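Local atomic coordinates of oxidoreductase, FMN-binding (Shewanella oneidensis, PDB entry 2GQ8), a protein that binds flavin mononucleotide and probably catalyses NAD(P)H-linked oxidoreduction at CH-CH groups of its substrates. Residues Q100-G105 with N184-N189. Sequence-based numbering, arbitrary orientation.
Sequences QLWHVG and NGYLIN. With AC6 (p-hydroxyacetophenone), chain D; FMN (flavin mononucleotide), chain E.
Tyr186 and Trp102 meet in a T-shaped stack, the indole edge standing on the phenol face with the ring planes at 89°, and show how a TIM barrel builds its active site from loops at the C-terminal ends of its strands. Followed outward, the tyrosine begins with CB, 3.5 Å from the carbonyl O of His103. With CG anti to its own carbonyl carbon (chi1 -65°), one ring face is set against the Trp102 edge, where NE1 lies over CG and 3.4 Å from Tyr186 CD1; Asn184 O lies over the opposite face. On one side of the ring Tyr186 CD2 packs 3.6 Å from Val104 CB, and CE2 meets Val104 CG1. On the other side Tyr186 CE1 comes within 3.3 Å of O1 of the bound p-hydroxyacetophenone, which lies at the ring edge. CZ touches ligand C6 and Trp102 CZ2. The tip, OH, rests against ligand C6 and is hydrogen-bonded to Tyr68. Replacing this residue with an alanine would probably leave the Trp102 edge without a face to stand on, deprive Tyr68 of a partner and open a gap beside the ligand.

Asn184 ND2 donates a nearly straight 2.6 Å bond to the same ligand O1, the ligand is also hydrogen-bonded to His181, and Gln100 pairs its amide with N3 and O2 of the flavin. Farther along the two segments, Leu187 N donates to His103 O (3.1 Å), and a water that accepts from Ile188 N lies close to this carbonyl. Leu187 CD2 makes a CH-pi contact over the His103 ring, whose ND1 accepts from Gly105 N in the ring plane.

The contact thus joins the end of strand 96-102 to helix 187-192, just beyond the adjacent parallel barrel strand 177-181; helices 153-172 and 212-225 pack against Leu187.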
ATOM      1  N   GLN A 100       4.197   3.496  -2.878  1.00  6.78           N
ATOM      2  CA  GLN A 100       4.101   2.307  -2.028  1.00  5.49           C
ATOM      3  C   GLN A 100       5.077   1.258  -2.535  1.00  5.69           C
ATOM      4  O   GLN A 100       4.844   0.622  -3.568  1.00  8.35           O
ATOM      5  CB  GLN A 100       2.689   1.702  -2.010  1.00  7.66           C
ATOM      6  CG  GLN A 100       2.624   0.518  -1.026  1.00  5.66           C
ATOM      7  CD  GLN A 100       1.314  -0.237  -1.041  1.00  5.01           C
ATOM      8  OE1 GLN A 100       0.923  -0.809  -2.061  1.00  7.04           O
ATOM      9  NE2 GLN A 100       0.633  -0.255   0.103  1.00  5.96           N
ATOM     10  N   LEU A 101       6.171   1.079  -1.798  1.00  7.29           N
ATOM     11  CA  LEU A 101       7.201   0.102  -2.169  1.00  7.97           C
ATOM     12  C   LEU A 101       6.674  -1.291  -1.889  1.00  7.22           C
ATOM     13  O   LEU A 101       6.332  -1.632  -0.756  1.00  8.50           O
ATOM     14  CB  LEU A 101       8.476   0.375  -1.382  1.00  6.85           C
ATOM     15  CG  LEU A 101       8.988   1.808  -1.564  1.00  8.94           C
ATOM     16  CD1 LEU A 101      10.343   1.944  -0.884  1.00  9.62           C
ATOM     17  CD2 LEU A 101       9.089   2.154  -3.049  1.00 10.01           C
ATOM     18  N   TRP A 102       6.668  -2.108  -2.931  1.00  6.77           N
ATOM     19  CA  TRP A 102       6.070  -3.430  -2.870  1.00  6.35           C
ATOM     20  C   TRP A 102       6.928  -4.655  -3.143  1.00  8.98           C
ATOM     21  O   TRP A 102       7.725  -4.672  -4.079  1.00  9.21           O
ATOM     22  CB  TRP A 102       4.928  -3.416  -3.887  1.00  7.45           C
ATOM     23  CG  TRP A 102       3.823  -4.407  -3.730  1.00  7.48           C
ATOM     24  CD1 TRP A 102       3.506  -5.152  -2.623  1.00  7.17           C
ATOM     25  CD2 TRP A 102       2.792  -4.657  -4.692  1.00  7.45           C
ATOM     26  NE1 TRP A 102       2.333  -5.843  -2.841  1.00  7.56           N
ATOM     27  CE2 TRP A 102       1.875  -5.554  -4.104  1.00  7.97           C
ATOM     28  CE3 TRP A 102       2.553  -4.201  -5.998  1.00  7.07           C
ATOM     29  CZ2 TRP A 102       0.728  -6.003  -4.773  1.00  8.25           C
ATOM     30  CZ3 TRP A 102       1.415  -4.643  -6.666  1.00  6.24           C
ATOM     31  CH2 TRP A 102       0.513  -5.538  -6.051  1.00  7.10           C
ATOM     32  N   HIS A 103       6.759  -5.677  -2.306  1.00  7.65           N
ATOM     33  CA  HIS A 103       7.379  -6.971  -2.557  1.00  9.68           C
ATOM     34  C   HIS A 103       6.271  -7.922  -2.137  1.00  9.67           C
ATOM     35  O   HIS A 103       5.873  -7.936  -0.971  1.00  9.85           O
ATOM     36  CB  HIS A 103       8.640  -7.241  -1.737  1.00  8.86           C
ATOM     37  CG  HIS A 103       9.413  -8.415  -2.254  1.00 10.97           C
ATOM     38  ND1 HIS A 103       8.828  -9.645  -2.465  1.00  9.66           N
ATOM     39  CD2 HIS A 103      10.697  -8.532  -2.671  1.00 10.27           C
ATOM     40  CE1 HIS A 103       9.716 -10.469  -2.995  1.00 10.12           C
ATOM     41  NE2 HIS A 103      10.857  -9.818  -3.130  1.00  9.25           N
ATOM     42  N   VAL A 104       5.759  -8.692  -3.090  1.00  8.36           N
ATOM     43  CA  VAL A 104       4.648  -9.603  -2.827  1.00  9.60           C
ATOM     44  C   VAL A 104       5.021 -10.920  -2.175  1.00  9.25           C
ATOM     45  O   VAL A 104       4.145 -11.641  -1.707  1.00  9.87           O
ATOM     46  CB  VAL A 104       3.876  -9.937  -4.129  1.00  9.72           C
ATOM     47  CG1 VAL A 104       3.364  -8.653  -4.779  1.00  9.50           C
ATOM     48  CG2 VAL A 104       4.775 -10.703  -5.088  1.00  6.12           C
ATOM     49  N   GLY A 105       6.312 -11.232  -2.136  1.00 10.65           N
ATOM     50  CA  GLY A 105       6.720 -12.495  -1.547  1.00 11.24           C
ATOM     51  C   GLY A 105       6.079 -13.666  -2.275  1.00 12.15           C
ATOM     52  O   GLY A 105       6.151 -13.757  -3.503  1.00  9.71           O
ATOM     53  N   ASN A 184      -1.567  -6.733   3.822  1.00  7.01           N
ATOM     54  CA  ASN A 184      -2.321  -7.598   2.931  1.00  8.03           C
ATOM     55  C   ASN A 184      -1.694  -8.889   2.445  1.00  7.62           C
ATOM     56  O   ASN A 184      -1.854  -9.278   1.289  1.00  9.50           O
ATOM     57  CB  ASN A 184      -2.832  -6.764   1.761  1.00  9.40           C
ATOM     58  CG  ASN A 184      -3.665  -5.589   2.236  1.00  8.62           C
ATOM     59  OD1 ASN A 184      -4.189  -5.608   3.350  1.00  9.95           O
ATOM     60  ND2 ASN A 184      -3.805  -4.573   1.398  1.00  8.25           N
ATOM     61  N   GLY A 185      -0.999  -9.551   3.362  1.00  8.26           N
ATOM     62  CA  GLY A 185      -0.397 -10.839   3.081  1.00  8.32           C
ATOM     63  C   GLY A 185       0.824 -10.872   2.199  1.00  9.60           C
ATOM     64  O   GLY A 185       1.211 -11.944   1.736  1.00 10.46           O
ATOM     65  N   TYR A 186       1.447  -9.726   1.955  1.00  8.64           N
ATOM     66  CA  TYR A 186       2.622  -9.740   1.108  1.00  8.94           C
ATOM     67  C   TYR A 186       3.908 -10.101   1.852  1.00  9.65           C
ATOM     68  O   TYR A 186       3.837 -10.566   2.989  1.00 10.69           O
ATOM     69  CB  TYR A 186       2.687  -8.440   0.310  1.00  8.98           C
ATOM     70  CG  TYR A 186       1.503  -8.381  -0.635  1.00  8.84           C
ATOM     71  CD1 TYR A 186       0.476  -7.457  -0.447  1.00  9.18           C
ATOM     72  CD2 TYR A 186       1.364  -9.316  -1.665  1.00  8.30           C
ATOM     73  CE1 TYR A 186      -0.658  -7.471  -1.251  1.00 10.97           C
ATOM     74  CE2 TYR A 186       0.230  -9.336  -2.479  1.00 10.59           C
ATOM     75  CZ  TYR A 186      -0.783  -8.408  -2.264  1.00  9.15           C
ATOM     76  OH  TYR A 186      -1.927  -8.442  -3.040  1.00  9.92           O
ATOM     77  N   LEU A 187       5.072  -9.919   1.231  1.00 10.02           N
ATOM     78  CA  LEU A 187       6.323 -10.369   1.858  1.00 10.60           C
ATOM     79  C   LEU A 187       6.561 -10.079   3.332  1.00 10.96           C
ATOM     80  O   LEU A 187       6.758 -11.006   4.116  1.00  9.78           O
ATOM     81  CB  LEU A 187       7.548  -9.896   1.063  1.00  8.98           C
ATOM     82  CG  LEU A 187       8.862 -10.483   1.617  1.00 10.35           C
ATOM     83  CD1 LEU A 187       8.799 -12.009   1.596  1.00 10.88           C
ATOM     84  CD2 LEU A 187      10.045  -9.983   0.803  1.00 10.36           C
ATOM     85  N   ILE A 188       6.566  -8.811   3.726  1.00  8.97           N
ATOM     86  CA  ILE A 188       6.836  -8.527   5.129  1.00 10.13           C
ATOM     87  C   ILE A 188       5.760  -9.133   6.034  1.00 10.51           C
ATOM     88  O   ILE A 188       6.065  -9.641   7.119  1.00  9.35           O
ATOM     89  CB  ILE A 188       6.994  -7.006   5.358  1.00 10.83           C
ATOM     90  CG1 ILE A 188       8.170  -6.502   4.507  1.00 14.33           C
ATOM     91  CG2 ILE A 188       7.274  -6.710   6.836  1.00 10.35           C
ATOM     92  CD1 ILE A 188       8.426  -5.015   4.599  1.00 15.58           C
ATOM     93  N   ASN A 189       4.511  -9.109   5.572  1.00  8.23           N
ATOM     94  CA  ASN A 189       3.390  -9.663   6.330  1.00  8.90           C
ATOM     95  C   ASN A 189       3.606 -11.170   6.511  1.00  9.19           C
ATOM     96  O   ASN A 189       3.192 -11.755   7.510  1.00  9.19           O
ATOM     97  CB  ASN A 189       2.088  -9.402   5.568  1.00  9.75           C
ATOM     98  CG  ASN A 189       0.851  -9.463   6.450  1.00 10.05           C
ATOM     99  OD1 ASN A 189       0.840 -10.087   7.521  1.00 13.76           O
ATOM    100  ND2 ASN A 189      -0.208  -8.828   5.989  1.00  6.78           N
TER
HETATM  101  C1  AC6 D3097      -2.926  -5.146  -2.096  1.00  9.61           C
HETATM  102  C2  AC6 D3097      -4.454  -5.419  -2.021  1.00 10.02           C
HETATM  103  C3  AC6 D3097      -4.992  -5.692  -3.283  1.00 11.86           C
HETATM  104  C4  AC6 D3097      -4.273  -5.815  -4.491  1.00 10.84           C
HETATM  105  C5  AC6 D3097      -2.900  -5.505  -4.452  1.00  8.93           C
HETATM  106  C6  AC6 D3097      -2.195  -5.154  -3.293  1.00  8.44           C
HETATM  107  O1  AC6 D3097      -2.490  -4.775  -0.880  1.00  9.03           O
HETATM  108  O2  AC6 D3097      -6.098  -6.573  -5.729  1.00 16.18           O
HETATM  109  C7  AC6 D3097      -4.715  -6.277  -5.772  1.00 11.81           C
HETATM  110  C8  AC6 D3097      -4.133  -6.585  -7.151  1.00 12.89           C
HETATM  111  N1  FMN E1401      -3.786  -1.937  -0.980  1.00  6.68           N
HETATM  112  C2  FMN E1401      -2.385  -1.743  -0.928  1.00  5.27           C
HETATM  113  O2  FMN E1401      -1.796  -1.616   0.096  1.00  7.64           O
HETATM  114  N3  FMN E1401      -1.683  -1.794  -2.167  1.00  7.79           N
HETATM  115  C4  FMN E1401      -2.262  -1.663  -3.377  1.00  6.53           C
HETATM  116  O4  FMN E1401      -1.581  -1.904  -4.565  1.00  7.06           O
HETATM  117  C4A FMN E1401      -3.741  -2.050  -3.497  1.00  6.30           C
HETATM  118  N5  FMN E1401      -4.364  -2.389  -4.662  1.00  7.87           N
HETATM  119  C5A FMN E1401      -5.729  -2.340  -4.661  1.00  5.52           C
HETATM  120  C6  FMN E1401      -6.366  -2.502  -6.039  1.00  7.70           C
HETATM  121  C7  FMN E1401      -7.805  -2.378  -6.088  1.00  7.09           C
HETATM  122  C7M FMN E1401      -8.430  -2.206  -7.462  1.00  6.38           C
HETATM  123  C8  FMN E1401      -8.617  -2.002  -4.967  1.00  6.09           C
HETATM  124  C8M FMN E1401     -10.147  -1.821  -4.774  1.00  8.45           C
HETATM  125  C9  FMN E1401      -8.040  -2.013  -3.659  1.00  6.14           C
HETATM  126  C9A FMN E1401      -6.540  -2.217  -3.439  1.00  5.98           C
HETATM  127  N10 FMN E1401      -5.788  -2.042  -2.220  1.00  6.46           N
HETATM  128  C10 FMN E1401      -4.411  -1.968  -2.150  1.00  7.58           C
HETATM  129  C1' FMN E1401      -6.512  -1.905  -0.941  1.00  6.05           C
HETATM  130  C2' FMN E1401      -6.929  -0.442  -0.783  1.00  5.33           C
HETATM  131  O2' FMN E1401      -5.818   0.424  -0.574  1.00  6.27           O
HETATM  132  C3' FMN E1401      -7.922  -0.280   0.381  1.00  7.04           C
HETATM  133  O3' FMN E1401      -7.267  -0.585   1.639  1.00  7.70           O
HETATM  134  C4' FMN E1401      -9.202  -1.079   0.271  1.00  7.47           C
HETATM  135  O4' FMN E1401      -9.783  -0.934  -1.050  1.00  7.93           O
HETATM  136  C5' FMN E1401     -10.241  -0.818   1.337  1.00  8.27           C
HETATM  137  O5' FMN E1401     -10.751   0.523   1.239  1.00  8.33           O
HETATM  138  P   FMN E1401     -12.148   0.836   0.522  1.00  7.55           P
HETATM  139  O1P FMN E1401     -11.997   0.562  -0.938  1.00  6.29           O
HETATM  140  O2P FMN E1401     -13.212   0.011   1.186  1.00  8.40           O
HETATM  141  O3P FMN E1401     -12.355   2.351   0.830  1.00  8.85           O
HETATM  142  O   HOH W   1       5.738  -6.849   1.623  1.00 13.21           O